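Local coordinates for protein D-alanyl transferase DltD (Enterococcus faecium TX0133A04, PDB 6PFX) that probably takes part in the D-alanylation of lipoteichoic acid in the Gram-positive cell wall, as a D-alanyl transferase of the DltD family, at residues Y63-R68 against F364-H369. Numbering follows the deposited sequence.
Sequences YQRNYR and FLEENH
Tyr67 and Leu365 bring the two backbones to 7.7 Å between their CA atoms, the loop between helix 56-62 and strand 68-71 passing the C-terminal end of helix 351-365 with side chains alone bridging the gap. Leu365 CD1 sits over the centre of the Tyr67 ring, 3.6 Å from its centroid and 14° off the normal, a CH-pi contact; a branched aliphatic chain suits this flat face, and Ile40 of strand 39-43, neighbour of edge strand 68-71, touches both residues. Tyr67 CG stands between the backbone N and the carbonyl carbon (chi1 65°), turning the ring toward the helix. Tyrosine adds a hydroxyl: Tyr67 OH accepts a 2.9 Å hydrogen bond from Arg65 NH1, in the guanidinium plane. Arginine is long enough for NH1 also to form a salt bridge with Asp358 of helix 351-365, while Glu366 OE1 rests 3.4 Å from Arg65 CG. The extended glutamate brings its charge across from the helix end, but Glu366 OE1, 3.9 Å from Arg65 NE, lies well out of the guanidinium plane, a long salt bridge of charges alone. Glu367, with positive phi, closes the helix in a Schellman motif. The contact joins that end to the loop entering edge strand 68-71 of the parallel sheet, in an alpha/beta fold consistent with the SGNH hydrolase clan.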
loop_
_atom_site.group_PDB
_atom_site.type_symbol
_atom_site.label_atom_id
_atom_site.label_comp_id
_atom_site.label_asym_id
_atom_site.label_seq_id
_atom_site.Cartn_x
_atom_site.Cartn_y
_atom_site.Cartn_z
ATOM N N TYR A 63 -7.193 7.439 -21.606
ATOM C CA TYR A 63 -8.319 8.363 -21.576
ATOM C C TYR A 63 -7.883 9.769 -21.200
ATOM O O TYR A 63 -8.728 10.614 -20.895
ATOM C CB TYR A 63 -9.428 7.767 -20.711
ATOM C CG TYR A 63 -9.848 6.435 -21.305
ATOM C CD1 TYR A 63 -10.403 6.380 -22.575
ATOM C CD2 TYR A 63 -9.632 5.237 -20.637
ATOM C CE1 TYR A 63 -10.753 5.182 -23.151
ATOM C CE2 TYR A 63 -9.996 4.026 -21.208
ATOM C CZ TYR A 63 -10.550 4.012 -22.470
ATOM O OH TYR A 63 -10.909 2.818 -23.063
ATOM N N GLN A 64 -6.579 10.033 -21.252
ATOM C CA GLN A 64 -6.027 11.381 -21.183
ATOM C C GLN A 64 -6.494 12.125 -19.942
ATOM O O GLN A 64 -6.870 13.299 -19.987
ATOM C CB GLN A 64 -6.349 12.154 -22.456
ATOM C CG GLN A 64 -5.719 11.536 -23.673
ATOM C CD GLN A 64 -5.878 12.402 -24.893
ATOM O OE1 GLN A 64 -4.897 12.881 -25.456
ATOM N NE2 GLN A 64 -7.119 12.617 -25.308
ATOM N N ARG A 65 -6.440 11.431 -18.812
ATOM C CA ARG A 65 -6.903 12.018 -17.572
ATOM C C ARG A 65 -5.881 13.020 -17.045
ATOM O O ARG A 65 -4.717 13.044 -17.449
ATOM C CB ARG A 65 -7.189 10.918 -16.556
ATOM C CG ARG A 65 -8.180 9.892 -17.057
ATOM C CD ARG A 65 -8.582 8.938 -15.939
ATOM N NE ARG A 65 -9.561 7.986 -16.443
ATOM C CZ ARG A 65 -9.958 6.900 -15.799
ATOM N NH1 ARG A 65 -9.466 6.627 -14.609
ATOM N NH2 ARG A 65 -10.838 6.092 -16.369
ATOM N N ASN A 66 -6.325 13.821 -16.084
ATOM C CA ASN A 66 -5.541 14.926 -15.557
ATOM C C ASN A 66 -4.584 14.513 -14.436
ATOM O O ASN A 66 -4.102 15.378 -13.692
ATOM C CB ASN A 66 -6.490 16.018 -15.057
ATOM C CG ASN A 66 -5.812 17.362 -14.912
ATOM O OD1 ASN A 66 -4.918 17.705 -15.686
ATOM N ND2 ASN A 66 -6.234 18.133 -13.913
ATOM N N TYR A 67 -4.313 13.219 -14.290
ATOM C CA TYR A 67 -3.361 12.731 -13.306
ATOM C C TYR A 67 -2.598 11.555 -13.900
ATOM O O TYR A 67 -3.039 10.918 -14.866
ATOM C CB TYR A 67 -4.050 12.270 -12.000
ATOM C CG TYR A 67 -4.946 11.079 -12.213
ATOM C CD1 TYR A 67 -6.254 11.242 -12.632
ATOM C CD2 TYR A 67 -4.473 9.787 -12.020
ATOM C CE1 TYR A 67 -7.072 10.160 -12.852
ATOM C CE2 TYR A 67 -5.280 8.705 -12.245
ATOM C CZ TYR A 67 -6.580 8.898 -12.669
ATOM O OH TYR A 67 -7.426 7.832 -12.897
ATOM N N ARG A 68 -1.458 11.257 -13.274
ATOM C CA ARG A 68 -0.704 10.028 -13.485
ATOM C C ARG A 68 -0.418 9.374 -12.147
ATOM O O ARG A 68 0.109 10.028 -11.225
ATOM C CB ARG A 68 0.601 10.380 -14.213
ATOM C CG ARG A 68 1.486 9.197 -14.517
ATOM C CD ARG A 68 2.694 9.560 -15.396
ATOM N NE ARG A 68 2.334 9.938 -16.764
ATOM C CZ ARG A 68 2.255 11.191 -17.209
ATOM N NH1 ARG A 68 2.505 12.212 -16.402
ATOM N NH2 ARG A 68 1.924 11.421 -18.470
ATOM N N PHE A 364 -13.388 10.076 -8.008
ATOM C CA PHE A 364 -12.622 10.717 -6.940
ATOM C C PHE A 364 -11.579 11.660 -7.517
ATOM O O PHE A 364 -11.578 12.858 -7.225
ATOM C CB PHE A 364 -11.953 9.623 -6.095
ATOM C CG PHE A 364 -11.042 10.120 -4.990
ATOM C CD1 PHE A 364 -11.432 11.129 -4.127
ATOM C CD2 PHE A 364 -9.803 9.526 -4.796
ATOM C CE1 PHE A 364 -10.578 11.565 -3.088
ATOM C CE2 PHE A 364 -8.973 9.917 -3.768
ATOM C CZ PHE A 364 -9.350 10.961 -2.917
ATOM N N LEU A 365 -10.678 11.129 -8.344
ATOM C CA LEU A 365 -9.557 11.913 -8.847
ATOM C C LEU A 365 -9.993 12.951 -9.887
ATOM O O LEU A 365 -9.330 13.986 -10.032
ATOM C CB LEU A 365 -8.476 10.978 -9.406
ATOM C CG LEU A 365 -7.839 10.004 -8.406
ATOM C CD1 LEU A 365 -6.662 9.228 -9.026
ATOM C CD2 LEU A 365 -7.360 10.757 -7.175
ATOM N N GLU A 366 -11.081 12.708 -10.623
ATOM C CA GLU A 366 -11.590 13.681 -11.597
ATOM C C GLU A 366 -12.618 14.639 -10.999
ATOM O O GLU A 366 -13.118 15.518 -11.714
ATOM C CB GLU A 366 -12.198 12.973 -12.817
ATOM C CG GLU A 366 -11.182 12.148 -13.598
ATOM C CD GLU A 366 -11.676 11.730 -14.981
ATOM O OE1 GLU A 366 -10.842 11.633 -15.910
ATOM O OE2 GLU A 366 -12.898 11.516 -15.143
ATOM N N GLU A 367 -12.944 14.476 -9.714
ATOM C CA GLU A 367 -13.856 15.366 -8.988
ATOM C C GLU A 367 -15.248 15.455 -9.623
ATOM O O GLU A 367 -15.876 16.512 -9.642
ATOM C CB GLU A 367 -13.205 16.734 -8.734
ATOM C CG GLU A 367 -11.893 16.596 -7.948
ATOM C CD GLU A 367 -11.452 17.879 -7.259
ATOM O OE1 GLU A 367 -12.301 18.762 -7.011
ATOM O OE2 GLU A 367 -10.246 18.001 -6.960
ATOM N N ASN A 368 -15.775 14.322 -10.095
ATOM C CA ASN A 368 -17.180 14.298 -10.491
ATOM C C ASN A 368 -18.065 14.678 -9.315
ATOM O O ASN A 368 -19.062 15.392 -9.475
ATOM C CB ASN A 368 -17.559 12.913 -11.007
ATOM C CG ASN A 368 -16.934 12.607 -12.334
ATOM O OD1 ASN A 368 -15.733 12.368 -12.426
ATOM N ND2 ASN A 368 -17.745 12.617 -13.383
ATOM N N HIS A 369 -17.720 14.175 -8.132
ATOM C CA HIS A 369 -18.324 14.549 -6.864
ATOM C C HIS A 369 -17.173 14.757 -5.891
ATOM O O HIS A 369 -16.080 14.208 -6.070
ATOM C CB HIS A 369 -19.250 13.455 -6.327
ATOM C CG HIS A 369 -20.324 13.061 -7.286
ATOM N ND1 HIS A 369 -21.389 13.880 -7.588
ATOM C CD2 HIS A 369 -20.492 11.937 -8.022
ATOM C CE1 HIS A 369 -22.169 13.278 -8.468
ATOM N NE2 HIS A 369 -21.647 12.098 -8.748
#